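Local coordinates for type III effector HopU1 (Pseudomonas syringae pv. tomato, PDB 3U0J), which probably transfers ADP-ribose from NAD+ to arginine side chains of host proteins, acting as a secreted type III effector against plant immunity, at residues H45-F50 against S145-M150; D86-E91 against L155-D160; Y123-H128 against Y192-F197; A228-S233 against E241-M246. All coordinates share one frame; numbering follows the deposited sequence.

Interaction 1 (H45-F50 against S145-M150); sequences HDFYRF and SPHIKM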
loop_
_atom_site.group_PDB
_atom_site.type_symbol
_atom_site.label_atom_id
_atom_site.label_comp_id
_atom_site.label_asym_id
_atom_site.label_seq_id
_atom_site.Cartn_x
_atom_site.Cartn_y
_atom_site.Cartn_z
ATOM N N HIS A 45 -11.521 13.807 11.062
ATOM C CA HIS A 45 -12.451 14.710 10.397
ATOM C C HIS A 45 -11.887 15.180 9.040
ATOM O O HIS A 45 -12.597 15.251 8.027
ATOM C CB HIS A 45 -12.727 15.923 11.281
ATOM C CG HIS A 45 -13.904 15.764 12.191
ATOM N ND1 HIS A 45 -13.774 15.551 13.547
ATOM C CD2 HIS A 45 -15.233 15.809 11.941
ATOM C CE1 HIS A 45 -14.971 15.455 14.091
ATOM N NE2 HIS A 45 -15.874 15.607 13.137
ATOM N N ASP A 46 -10.602 15.531 9.055
ATOM C CA ASP A 46 -9.903 15.938 7.860
ATOM C C ASP A 46 -10.156 14.869 6.803
ATOM O O ASP A 46 -10.652 15.160 5.707
ATOM C CB ASP A 46 -8.412 16.022 8.150
ATOM C CG ASP A 46 -8.042 17.243 8.950
ATOM O OD1 ASP A 46 -8.918 18.122 9.117
ATOM O OD2 ASP A 46 -6.869 17.327 9.409
ATOM N N PHE A 47 -9.836 13.623 7.157
ATOM C CA PHE A 47 -9.971 12.516 6.222
ATOM C C PHE A 47 -11.364 12.380 5.612
ATOM O O PHE A 47 -11.507 12.205 4.403
ATOM C CB PHE A 47 -9.596 11.195 6.863
ATOM C CG PHE A 47 -9.750 10.035 5.931
ATOM C CD1 PHE A 47 -8.750 9.733 5.008
ATOM C CD2 PHE A 47 -10.914 9.270 5.933
ATOM C CE1 PHE A 47 -8.897 8.666 4.133
ATOM C CE2 PHE A 47 -11.069 8.198 5.061
ATOM C CZ PHE A 47 -10.065 7.893 4.160
ATOM N N TYR A 48 -12.382 12.422 6.457
ATOM C CA TYR A 48 -13.748 12.354 5.982
ATOM C C TYR A 48 -14.025 13.428 4.915
ATOM O O TYR A 48 -14.597 13.135 3.860
ATOM C CB TYR A 48 -14.743 12.486 7.137
ATOM C CG TYR A 48 -16.143 12.504 6.628
ATOM C CD1 TYR A 48 -16.767 11.336 6.255
ATOM C CD2 TYR A 48 -16.829 13.697 6.455
ATOM C CE1 TYR A 48 -18.058 11.342 5.744
ATOM C CE2 TYR A 48 -18.128 13.716 5.945
ATOM C CZ TYR A 48 -18.734 12.531 5.592
ATOM O OH TYR A 48 -20.017 12.519 5.082
ATOM N N ARG A 49 -13.618 14.664 5.185
ATOM C CA ARG A 49 -13.822 15.744 4.230
ATOM C C ARG A 49 -12.979 15.549 2.975
ATOM O O ARG A 49 -13.399 15.909 1.878
ATOM C CB ARG A 49 -13.514 17.122 4.857
ATOM C CG ARG A 49 -14.696 17.776 5.589
ATOM C CD ARG A 49 -16.045 17.566 4.869
ATOM N NE ARG A 49 -17.155 17.701 5.806
ATOM C CZ ARG A 49 -18.432 17.493 5.500
ATOM N NH1 ARG A 49 -18.759 17.159 4.259
ATOM N NH2 ARG A 49 -19.378 17.635 6.437
ATOM N N PHE A 50 -11.782 15.000 3.148
ATOM C CA PHE A 50 -10.906 14.718 2.026
ATOM C C PHE A 50 -11.574 13.713 1.143
ATOM O O PHE A 50 -11.672 13.911 -0.074
ATOM C CB PHE A 50 -9.564 14.139 2.491
ATOM C CG PHE A 50 -8.806 13.386 1.410
ATOM C CD1 PHE A 50 -8.017 14.059 0.486
ATOM C CD2 PHE A 50 -8.881 12.005 1.321
ATOM C CE1 PHE A 50 -7.313 13.363 -0.517
ATOM C CE2 PHE A 50 -8.185 11.314 0.329
ATOM C CZ PHE A 50 -7.398 12.004 -0.586
ATOM N N SER A 145 -2.265 14.814 2.332
ATOM C CA SER A 145 -1.830 14.399 3.662
ATOM C C SER A 145 -2.936 13.796 4.520
ATOM O O SER A 145 -2.684 12.849 5.250
ATOM C CB SER A 145 -1.134 15.535 4.395
ATOM O OG SER A 145 -1.959 16.663 4.371
ATOM N N PRO A 146 -4.169 14.322 4.425
ATOM C CA PRO A 146 -5.202 13.687 5.242
ATOM C C PRO A 146 -5.272 12.183 4.994
ATOM O O PRO A 146 -5.552 11.438 5.914
ATOM C CB PRO A 146 -6.484 14.359 4.764
ATOM C CG PRO A 146 -6.059 15.615 4.163
ATOM C CD PRO A 146 -4.726 15.378 3.567
ATOM N N HIS A 147 -5.006 11.742 3.772
ATOM C CA HIS A 147 -5.035 10.316 3.453
ATOM C C HIS A 147 -3.716 9.626 3.809
ATOM O O HIS A 147 -3.693 8.479 4.275
ATOM C CB HIS A 147 -5.350 10.104 1.968
ATOM C CG HIS A 147 -5.278 8.673 1.530
ATOM N ND1 HIS A 147 -6.344 7.805 1.651
ATOM C CD2 HIS A 147 -4.274 7.960 0.961
ATOM C CE1 HIS A 147 -6.000 6.619 1.178
ATOM N NE2 HIS A 147 -4.750 6.685 0.751
ATOM N N ILE A 148 -2.608 10.312 3.572
ATOM C CA ILE A 148 -1.335 9.688 3.872
ATOM C C ILE A 148 -1.309 9.375 5.352
ATOM O O ILE A 148 -0.916 8.280 5.761
ATOM C CB ILE A 148 -0.148 10.578 3.484
ATOM C CG1 ILE A 148 -0.051 10.665 1.957
ATOM C CG2 ILE A 148 1.113 10.008 4.050
ATOM C CD1 ILE A 148 0.898 11.714 1.438
ATOM N N LYS A 149 -1.773 10.336 6.144
ATOM C CA LYS A 149 -1.728 10.203 7.585
ATOM C C LYS A 149 -2.697 9.127 8.021
ATOM O O LYS A 149 -2.359 8.292 8.848
ATOM C CB LYS A 149 -2.002 11.540 8.293
ATOM C CG LYS A 149 -1.047 12.670 7.897
ATOM C CD LYS A 149 -1.037 13.800 8.924
ATOM C CE LYS A 149 -2.441 14.370 9.188
ATOM N NZ LYS A 149 -2.463 15.357 10.318
ATOM N N MET A 150 -3.896 9.120 7.451
ATOM C CA MET A 150 -4.888 8.150 7.877
ATOM C C MET A 150 -4.391 6.742 7.591
ATOM O O MET A 150 -4.506 5.865 8.449
ATOM C CB MET A 150 -6.252 8.409 7.238
ATOM C CG MET A 150 -7.444 7.961 8.111
ATOM S SD MET A 150 -7.410 8.435 9.864
ATOM C CE MET A 150 -8.480 7.180 10.424
#

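Interaction 2 (D86-E91 against L155-D160); sequences DVYPEE and LNRLMD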
loop_
_atom_site.group_PDB
_atom_site.type_symbol
_atom_site.label_atom_id
_atom_site.label_comp_id
_atom_site.label_asym_id
_atom_site.label_seq_id
_atom_site.Cartn_x
_atom_site.Cartn_y
_atom_site.Cartn_z
ATOM N N ASP A 86 -9.831 -1.744 17.858
ATOM C CA ASP A 86 -9.433 -0.364 18.109
ATOM C C ASP A 86 -8.904 0.333 16.874
ATOM O O ASP A 86 -7.960 1.112 16.957
ATOM C CB ASP A 86 -8.387 -0.318 19.205
ATOM C CG ASP A 86 -8.879 -0.942 20.468
ATOM O OD1 ASP A 86 -8.330 -1.995 20.856
ATOM O OD2 ASP A 86 -9.853 -0.411 21.046
ATOM N N VAL A 87 -9.509 0.038 15.730
ATOM C CA VAL A 87 -9.186 0.713 14.492
ATOM C C VAL A 87 -10.424 1.479 14.037
ATOM O O VAL A 87 -11.517 0.921 13.995
ATOM C CB VAL A 87 -8.797 -0.293 13.402
ATOM C CG1 VAL A 87 -8.424 0.443 12.128
ATOM C CG2 VAL A 87 -7.654 -1.157 13.882
ATOM N N TYR A 88 -10.257 2.745 13.685
ATOM C CA TYR A 88 -11.389 3.570 13.305
ATOM C C TYR A 88 -11.911 3.294 11.895
ATOM O O TYR A 88 -11.195 2.761 11.051
ATOM C CB TYR A 88 -11.022 5.034 13.473
ATOM C CG TYR A 88 -10.838 5.429 14.914
ATOM C CD1 TYR A 88 -11.900 5.919 15.659
ATOM C CD2 TYR A 88 -9.601 5.314 15.533
ATOM C CE1 TYR A 88 -11.739 6.284 16.980
ATOM C CE2 TYR A 88 -9.422 5.686 16.854
ATOM C CZ TYR A 88 -10.496 6.165 17.574
ATOM O OH TYR A 88 -10.325 6.529 18.890
ATOM N N PRO A 89 -13.190 3.623 11.644
ATOM C CA PRO A 89 -13.784 3.479 10.313
ATOM C C PRO A 89 -13.055 4.331 9.276
ATOM O O PRO A 89 -12.905 3.935 8.118
ATOM C CB PRO A 89 -15.201 3.991 10.512
ATOM C CG PRO A 89 -15.492 3.726 11.935
ATOM C CD PRO A 89 -14.199 3.943 12.667
ATOM N N GLU A 90 -12.599 5.501 9.691
ATOM C CA GLU A 90 -11.842 6.353 8.790
ATOM C C GLU A 90 -10.573 5.617 8.337
ATOM O O GLU A 90 -10.129 5.775 7.203
ATOM C CB GLU A 90 -11.525 7.712 9.446
ATOM C CG GLU A 90 -12.759 8.587 9.721
ATOM C CD GLU A 90 -13.500 8.270 11.047
ATOM O OE1 GLU A 90 -13.237 7.222 11.683
ATOM O OE2 GLU A 90 -14.357 9.085 11.456
ATOM N N GLU A 91 -10.012 4.787 9.208
ATOM C CA GLU A 91 -8.797 4.061 8.866
ATOM C C GLU A 91 -9.100 2.892 7.943
ATOM O O GLU A 91 -8.415 2.673 6.936
ATOM C CB GLU A 91 -8.061 3.611 10.126
ATOM C CG GLU A 91 -7.253 4.726 10.746
ATOM C CD GLU A 91 -7.147 4.651 12.257
ATOM O OE1 GLU A 91 -7.855 3.823 12.874
ATOM O OE2 GLU A 91 -6.341 5.419 12.830
ATOM N N LEU A 155 -2.220 1.390 9.386
ATOM C CA LEU A 155 -1.233 0.325 9.419
ATOM C C LEU A 155 -0.616 0.234 10.810
ATOM O O LEU A 155 -0.321 -0.850 11.282
ATOM C CB LEU A 155 -0.161 0.535 8.361
ATOM C CG LEU A 155 -0.625 0.861 6.937
ATOM C CD1 LEU A 155 0.569 0.920 5.991
ATOM C CD2 LEU A 155 -1.674 -0.113 6.405
ATOM N N ASN A 156 -0.434 1.363 11.479
ATOM C CA ASN A 156 0.151 1.329 12.812
ATOM C C ASN A 156 -0.765 0.616 13.821
ATOM O O ASN A 156 -0.308 -0.293 14.526
ATOM C CB ASN A 156 0.572 2.729 13.296
ATOM C CG ASN A 156 1.948 3.162 12.760
ATOM O OD1 ASN A 156 2.785 2.332 12.446
ATOM N ND2 ASN A 156 2.180 4.470 12.677
ATOM N N ARG A 157 -2.041 1.027 13.882
ATOM C CA ARG A 157 -3.066 0.375 14.698
ATOM C C ARG A 157 -3.051 -1.138 14.461
ATOM O O ARG A 157 -3.101 -1.918 15.399
ATOM C CB ARG A 157 -4.456 0.876 14.306
ATOM C CG ARG A 157 -5.178 1.843 15.242
ATOM C CD ARG A 157 -4.451 3.109 15.286
ATOM N NE ARG A 157 -5.237 4.347 15.367
ATOM C CZ ARG A 157 -5.415 5.049 16.488
ATOM N NH1 ARG A 157 -4.981 4.582 17.651
ATOM N NH2 ARG A 157 -6.044 6.210 16.451
ATOM N N LEU A 158 -3.006 -1.557 13.202
ATOM C CA LEU A 158 -3.061 -2.986 12.881
ATOM C C LEU A 158 -1.774 -3.729 13.210
ATOM O O LEU A 158 -1.812 -4.834 13.748
ATOM C CB LEU A 158 -3.401 -3.222 11.406
ATOM C CG LEU A 158 -4.819 -2.988 10.882
ATOM C CD1 LEU A 158 -4.814 -2.897 9.349
ATOM C CD2 LEU A 158 -5.802 -4.050 11.378
ATOM N N MET A 159 -0.629 -3.162 12.853
ATOM C CA MET A 159 0.622 -3.804 13.220
ATOM C C MET A 159 0.709 -3.903 14.759
ATOM O O MET A 159 1.292 -4.827 15.290
ATOM C CB MET A 159 1.828 -3.094 12.587
ATOM C CG MET A 159 2.057 -3.446 11.114
ATOM S SD MET A 159 3.535 -2.718 10.381
ATOM C CE MET A 159 3.141 -1.018 10.693
ATOM N N ASP A 160 0.089 -2.977 15.479
ATOM C CA ASP A 160 0.168 -3.016 16.940
ATOM C C ASP A 160 -0.470 -4.251 17.521
ATOM O O ASP A 160 0.001 -4.779 18.533
ATOM C CB ASP A 160 -0.462 -1.790 17.582
ATOM C CG ASP A 160 0.455 -0.595 17.553
ATOM O OD1 ASP A 160 1.650 -0.797 17.240
ATOM O OD2 ASP A 160 -0.023 0.531 17.836
#

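Interaction 3 (Y123-H128 against Y192-F197); sequences YLRLQH and YVEPAF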
loop_
_atom_site.group_PDB
_atom_site.type_symbol
_atom_site.label_atom_id
_atom_site.label_comp_id
_atom_site.label_asym_id
_atom_site.label_seq_id
_atom_site.Cartn_x
_atom_site.Cartn_y
_atom_site.Cartn_z
ATOM N N TYR A 123 3.385 10.665 -5.563
ATOM C CA TYR A 123 3.701 11.840 -4.756
ATOM C C TYR A 123 4.777 11.523 -3.710
ATOM O O TYR A 123 5.791 12.189 -3.632
ATOM C CB TYR A 123 2.448 12.392 -4.061
ATOM C CG TYR A 123 2.800 13.344 -2.950
ATOM C CD1 TYR A 123 2.936 12.895 -1.639
ATOM C CD2 TYR A 123 3.043 14.685 -3.210
ATOM C CE1 TYR A 123 3.276 13.765 -0.614
ATOM C CE2 TYR A 123 3.392 15.560 -2.196
ATOM C CZ TYR A 123 3.508 15.099 -0.902
ATOM O OH TYR A 123 3.868 15.968 0.105
ATOM N N LEU A 124 4.559 10.487 -2.910
ATOM C CA LEU A 124 5.560 10.109 -1.922
ATOM C C LEU A 124 6.929 9.797 -2.521
ATOM O O LEU A 124 7.942 10.136 -1.913
ATOM C CB LEU A 124 5.089 8.931 -1.076
ATOM C CG LEU A 124 3.947 9.235 -0.118
ATOM C CD1 LEU A 124 3.371 7.937 0.446
ATOM C CD2 LEU A 124 4.434 10.143 0.978
ATOM N N ARG A 125 6.970 9.139 -3.687
ATOM C CA ARG A 125 8.262 8.791 -4.295
ATOM C C ARG A 125 8.973 10.019 -4.863
ATOM O O ARG A 125 10.186 10.049 -4.897
ATOM C CB ARG A 125 8.168 7.699 -5.381
ATOM C CG ARG A 125 7.079 6.672 -5.232
ATOM C CD ARG A 125 7.545 5.233 -5.457
ATOM N NE ARG A 125 7.541 4.830 -6.856
ATOM C CZ ARG A 125 7.616 3.560 -7.278
ATOM N NH1 ARG A 125 7.680 2.559 -6.399
ATOM N NH2 ARG A 125 7.614 3.283 -8.585
ATOM N N LEU A 126 8.227 11.024 -5.312
ATOM C CA LEU A 126 8.835 12.214 -5.914
ATOM C C LEU A 126 9.162 13.297 -4.901
ATOM O O LEU A 126 10.051 14.112 -5.105
ATOM C CB LEU A 126 7.915 12.815 -6.971
ATOM C CG LEU A 126 7.574 11.891 -8.141
ATOM C CD1 LEU A 126 6.673 12.628 -9.137
ATOM C CD2 LEU A 126 8.846 11.351 -8.832
ATOM N N GLN A 127 8.414 13.314 -3.817
ATOM C CA GLN A 127 8.505 14.371 -2.833
ATOM C C GLN A 127 9.945 14.617 -2.363
ATOM O O GLN A 127 10.638 13.677 -1.942
ATOM C CB GLN A 127 7.598 14.008 -1.666
ATOM C CG GLN A 127 7.728 14.895 -0.486
ATOM C CD GLN A 127 8.803 14.419 0.453
ATOM O OE1 GLN A 127 9.299 15.188 1.266
ATOM N NE2 GLN A 127 9.171 13.145 0.347
ATOM N N HIS A 128 10.392 15.875 -2.454
ATOM C CA HIS A 128 11.709 16.282 -1.945
ATOM C C HIS A 128 11.636 17.479 -0.982
ATOM O O HIS A 128 12.229 18.528 -1.240
ATOM C CB HIS A 128 12.718 16.544 -3.088
ATOM C CG HIS A 128 12.322 17.646 -4.024
ATOM N ND1 HIS A 128 11.594 17.423 -5.175
ATOM C CD2 HIS A 128 12.568 18.981 -3.991
ATOM C CE1 HIS A 128 11.400 18.570 -5.804
ATOM N NE2 HIS A 128 11.981 19.532 -5.107
ATOM N N TYR A 192 17.356 -1.627 -1.043
ATOM C CA TYR A 192 16.173 -1.298 -1.789
ATOM C C TYR A 192 15.253 -0.543 -0.851
ATOM O O TYR A 192 14.853 -1.057 0.196
ATOM C CB TYR A 192 15.491 -2.563 -2.287
ATOM C CG TYR A 192 14.273 -2.292 -3.136
ATOM C CD1 TYR A 192 12.999 -2.419 -2.604
ATOM C CD2 TYR A 192 14.395 -1.908 -4.464
ATOM C CE1 TYR A 192 11.873 -2.184 -3.369
ATOM C CE2 TYR A 192 13.268 -1.673 -5.243
ATOM C CZ TYR A 192 12.008 -1.811 -4.683
ATOM O OH TYR A 192 10.873 -1.566 -5.423
ATOM N N VAL A 193 14.926 0.685 -1.226
ATOM C CA VAL A 193 14.092 1.545 -0.396
ATOM C C VAL A 193 12.859 2.003 -1.161
ATOM O O VAL A 193 12.960 2.553 -2.269
ATOM C CB VAL A 193 14.880 2.775 0.071
ATOM C CG1 VAL A 193 13.971 3.736 0.834
ATOM C CG2 VAL A 193 16.063 2.340 0.927
ATOM N N GLU A 194 11.692 1.767 -0.568
ATOM C CA GLU A 194 10.426 2.188 -1.177
ATOM C C GLU A 194 9.746 3.321 -0.387
ATOM O O GLU A 194 9.231 3.101 0.714
ATOM C CB GLU A 194 9.478 1.001 -1.326
ATOM C CG GLU A 194 8.072 1.425 -1.708
ATOM C CD GLU A 194 8.045 2.152 -3.030
ATOM O OE1 GLU A 194 7.869 3.389 -3.038
ATOM O OE2 GLU A 194 8.226 1.477 -4.062
ATOM N N PRO A 195 9.766 4.544 -0.933
ATOM C CA PRO A 195 9.201 5.692 -0.202
ATOM C C PRO A 195 7.694 5.602 -0.054
ATOM O O PRO A 195 7.136 6.164 0.890
ATOM C CB PRO A 195 9.565 6.892 -1.077
ATOM C CG PRO A 195 10.785 6.416 -1.871
ATOM C CD PRO A 195 10.569 4.947 -2.098
ATOM N N ALA A 196 7.027 4.906 -0.966
ATOM C CA ALA A 196 5.574 4.804 -0.887
ATOM C C ALA A 196 5.154 3.604 -0.039
ATOM O O ALA A 196 5.993 2.959 0.576
ATOM C CB ALA A 196 4.973 4.742 -2.269
ATOM N N PHE A 197 3.856 3.316 -0.008
ATOM C CA PHE A 197 3.316 2.185 0.743
ATOM C C PHE A 197 3.471 0.915 -0.071
ATOM O O PHE A 197 2.714 0.720 -1.016
ATOM C CB PHE A 197 1.814 2.407 0.979
ATOM C CG PHE A 197 1.507 3.581 1.846
ATOM C CD1 PHE A 197 1.528 3.464 3.220
ATOM C CD2 PHE A 197 1.225 4.801 1.296
ATOM C CE1 PHE A 197 1.273 4.551 4.030
ATOM C CE2 PHE A 197 0.975 5.893 2.093
ATOM C CZ PHE A 197 0.990 5.767 3.464
#

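Interaction 4 (A228-S233 against E241-M246); sequences ADISGS and EIMLPM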
loop_
_atom_site.group_PDB
_atom_site.type_symbol
_atom_site.label_atom_id
_atom_site.label_comp_id
_atom_site.label_asym_id
_atom_site.label_seq_id
_atom_site.Cartn_x
_atom_site.Cartn_y
_atom_site.Cartn_z
ATOM N N ALA A 228 1.640 -5.018 7.673
ATOM C CA ALA A 228 0.237 -4.916 8.025
ATOM C C ALA A 228 -0.661 -5.796 7.171
ATOM O O ALA A 228 -0.679 -5.699 5.945
ATOM C CB ALA A 228 -0.212 -3.465 7.975
ATOM N N ASP A 229 -1.407 -6.668 7.824
ATOM C CA ASP A 229 -2.360 -7.488 7.114
ATOM C C ASP A 229 -3.659 -6.705 7.061
ATOM O O ASP A 229 -4.363 -6.584 8.060
ATOM C CB ASP A 229 -2.558 -8.813 7.819
ATOM C CG ASP A 229 -3.608 -9.658 7.165
ATOM O OD1 ASP A 229 -4.142 -9.208 6.132
ATOM O OD2 ASP A 229 -3.902 -10.769 7.677
ATOM N N ILE A 230 -3.943 -6.159 5.884
ATOM C CA ILE A 230 -5.086 -5.300 5.650
ATOM C C ILE A 230 -6.181 -6.031 4.865
ATOM O O ILE A 230 -7.139 -5.419 4.374
ATOM C CB ILE A 230 -4.653 -4.107 4.799
ATOM C CG1 ILE A 230 -4.111 -4.615 3.451
ATOM C CG2 ILE A 230 -3.626 -3.249 5.552
ATOM C CD1 ILE A 230 -4.008 -3.574 2.403
ATOM N N SER A 231 -6.034 -7.339 4.721
ATOM C CA SER A 231 -7.006 -8.093 3.949
ATOM C C SER A 231 -8.440 -7.847 4.431
ATOM O O SER A 231 -9.374 -7.930 3.650
ATOM C CB SER A 231 -6.676 -9.577 3.974
ATOM O OG SER A 231 -6.642 -10.048 5.302
ATOM N N GLY A 232 -8.611 -7.527 5.705
ATOM C CA GLY A 232 -9.944 -7.257 6.227
ATOM C C GLY A 232 -10.604 -6.001 5.677
ATOM O O GLY A 232 -11.814 -5.956 5.503
ATOM N N SER A 233 -9.792 -4.988 5.400
ATOM C CA SER A 233 -10.255 -3.704 4.900
ATOM C C SER A 233 -10.107 -3.556 3.406
ATOM O O SER A 233 -10.625 -2.612 2.827
ATOM C CB SER A 233 -9.414 -2.606 5.520
ATOM O OG SER A 233 -9.831 -2.367 6.839
ATOM N N GLU A 241 -3.364 -9.404 0.839
ATOM C CA GLU A 241 -2.225 -8.501 0.884
ATOM C C GLU A 241 -1.707 -8.056 2.267
ATOM O O GLU A 241 -2.444 -7.925 3.235
ATOM C CB GLU A 241 -2.453 -7.301 -0.024
ATOM C CG GLU A 241 -3.797 -6.701 0.100
ATOM C CD GLU A 241 -4.128 -5.791 -1.075
ATOM O OE1 GLU A 241 -5.274 -5.938 -1.587
ATOM O OE2 GLU A 241 -3.252 -4.951 -1.474
ATOM N N ILE A 242 -0.397 -7.851 2.314
ATOM C CA ILE A 242 0.294 -7.263 3.436
ATOM C C ILE A 242 0.858 -5.937 2.916
ATOM O O ILE A 242 1.444 -5.912 1.828
ATOM C CB ILE A 242 1.452 -8.165 3.837
ATOM C CG1 ILE A 242 0.948 -9.567 4.172
ATOM C CG2 ILE A 242 2.203 -7.571 4.989
ATOM C CD1 ILE A 242 -0.104 -9.579 5.235
ATOM N N MET A 243 0.660 -4.841 3.661
ATOM C CA MET A 243 1.090 -3.500 3.226
ATOM C C MET A 243 2.165 -2.991 4.189
ATOM O O MET A 243 2.100 -3.277 5.389
ATOM C CB MET A 243 -0.116 -2.538 3.171
ATOM C CG MET A 243 0.157 -1.105 2.635
ATOM S SD MET A 243 -1.314 -0.038 2.414
ATOM C CE MET A 243 -2.032 -0.722 0.938
ATOM N N LEU A 244 3.174 -2.281 3.676
ATOM C CA LEU A 244 4.234 -1.741 4.537
ATOM C C LEU A 244 4.082 -0.248 4.727
ATOM O O LEU A 244 3.584 0.429 3.847
ATOM C CB LEU A 244 5.617 -2.000 3.945
ATOM C CG LEU A 244 6.183 -3.421 3.972
ATOM C CD1 LEU A 244 5.641 -4.143 5.164
ATOM C CD2 LEU A 244 5.769 -4.153 2.738
ATOM N N PRO A 245 4.535 0.281 5.868
ATOM C CA PRO A 245 4.541 1.733 6.095
ATOM C C PRO A 245 5.481 2.447 5.124
ATOM O O PRO A 245 6.405 1.811 4.631
ATOM C CB PRO A 245 5.109 1.864 7.515
ATOM C CG PRO A 245 4.972 0.511 8.133
ATOM C CD PRO A 245 5.096 -0.461 7.012
ATOM N N MET A 246 5.261 3.741 4.878
ATOM C CA MET A 246 6.184 4.567 4.089
ATOM C C MET A 246 7.655 4.281 4.436
ATOM O O MET A 246 7.978 3.950 5.580
ATOM C CB MET A 246 5.910 6.057 4.328
ATOM C CG MET A 246 4.571 6.578 3.856
ATOM S SD MET A 246 4.318 8.266 4.449
ATOM C CE MET A 246 5.280 8.268 5.949
#

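Interaction 1 (H45-F50 against S145-M150)
M150 lays its CG over one face of the F47 ring, 4.1 Å from the ring centroid, a CH-pi and Met-aromatic contact set in a helix–helix interface whose short axes, 45-50 and 145-150, come within 8.6 Å at a crossing angle of -125°. The methylene does the covering, since M150 SD stands 5.5 Å from the F47 centroid and off to one side. At its edge the same ring meets a different neighbour: F47 CE1 lies 3.7 Å from H147 ND1, near the ring plane, the two side chains running side by side. P146 sits where the helices approach most closely, its CB packed 3.8 Å from F50 CB. With CG swung anti to the backbone N (chi1 160°), the F50 ring passes P146 and reaches H147, forming an oblique aromatic pair with planes 34° apart.

A second shell positions this first one. E90 and A94 of helix 89-99 touch F47, and L116 flanks both F50 and H147. The far nitrogen of the imidazole, H147 NE2, is hydrogen-bonded to H98 ND1, which helps fix the rotation of the ring. On the near side, H147 CB lies 3.5 Å from F50 CE2.

Interaction 2 (D86-E91 against L155-D160)
R157 drives its guanidinium edge at the carboxylate of E91, and the two flat groups stand steeply to one another, their planes 71° apart. The salt bridge runs through one nitrogen: R157 NE donates to E91 OE2 over 3.0 Å, nearly straight at 174°. The oxygen lies in the guanidinium plane, whereas the donor meets it from the syn side, 26° out of the carboxylate plane. Bends at chi2 and chi3 let the arginine fold round to this position, so that its NH2 also comes to the edge of the Y88 ring, 3.4 Å from Y88 CE2. Lower down, the aliphatic stem slides past V87, with R157 CB 3.8 Å from V87 CG2.

The other carboxylate oxygen serves the start of helix 89-99. E91, three residues into the helix, accepts through OE1 from the backbone N of the N-cap residue Y88 at 2.8 Å. E91 OE2 is shared more widely, receiving hydrogen bonds from S153 and S39 as well, and S39 also bonds R157 NH2; several donors thus hold this buried group in place. The whole cluster ties the first turn of helix 89-99 to the side of helix 145-162, while R44 of helix 41-52 closes in beside R157 and makes a cation-pi contact with Y88.

Interaction 3 (Y123-H128 against Y192-F197)
R125 and E194 supply the ionic part of the contact, a salt bridge between a helix end and the end of a strand. R125 NH1 approaches E194 OE2 at 2.6 Å, yet its N-H is poorly aimed and the hydrogen bond is weak. The guanidinium and carboxylate planes are nearly coplanar, only 7° apart, but the groups are shifted so that one nitrogen rather than two faces the acid. On its way to the glutamate the arginine chain brings its CD close to E194 OE1.

A conventional hydrogen bond holds the acid from its own side. E194 OE1 uses its anti lone pair to accept from A196 N, 2.7 Å away, with an N-H...O angle of 161°. This closes the chain turn through P195 and probably helps hold OE2 toward the arginine.

The rest is van der Waals packing, which passes from exposed R125 to buried L124. P195 CB sits 3.7 Å from L124 O, and the stem of R125 lies against A196, with CG of R125 4.1 Å from CB of A196. The apolar side chain of L124 packs on A196 and F197: L124 CD1 reaches F197 CE2 at 3.6 Å, meeting the ring obliquely. H98 packs edge-to-face with the same ring, and L151 and S152 of helix 145-162 also touch it.

The contact brings helix 116-126 against the connection between strand 192-194, the outer strand of the five-stranded mixed sheet beside 248-257, and strand 199-201 of the three-stranded sheet. Two sheets linked in this manner and covered by helices are consistent with the ADP-ribosyltransferase fold.

Interaction 4 (A228-S233 against E241-M246)
A228 and M243 form the hydrogen-bonded pair of an antiparallel beta hairpin made by strands 227-229 and 241-243. Both bonds are well formed: M243 N donates to A228 O at 2.8 Å, and A228 N returns the bond to M243 O at 2.9 Å. The methyl of A228 and the side chain of M243 share one sheet face.

Just beyond the strand, I230 buries more area than any other residue here. Its CG1 lies between the backbone N and the carbonyl carbon (chi1 60°), which carries CD1 back across the hairpin to M243 CE at 3.8 Å and E241 CG at 3.9 Å. I95 and T99 of helix 89-99 and L155 of helix 145-162 pack round it.

E241 thus has an apolar stem against I230 and a polar end directed elsewhere: OE1 bonds S234, and OE2 makes a weak bond to S199. Its spacing from E239 fits the E-x-E signature of arginine-specific ADP-ribosyltransferases, so the hairpin probably borders the active site.

On the other face, I242 CD1 lies 3.6 Å from D229 CB. D229 OD1 closes an Asx turn, accepting from S231 N at 3.0 Å and from S231 OG at 2.8 Å.

Helix 145-162 is the element common to interactions 1 and 2, gripped at one end by aromatic and methionine packing and further along by a shared carboxylate. The two meet where the F47 ring comes against the backbone of E90. Interactions 3 and 4 instead engage the sheets, and join through F197 and L124, both of which touch M246. Burial tracks chemistry only loosely: interactions 1, 3 and 4 are buried, yet 3 carries an ion pair on an exposed arginine at its margin, and the salt bridge of partly buried interaction 2 involves a buried glutamate. Only interaction 4 joins its segments by backbone hydrogen bonds; L155, from interaction 2, packs on its I230.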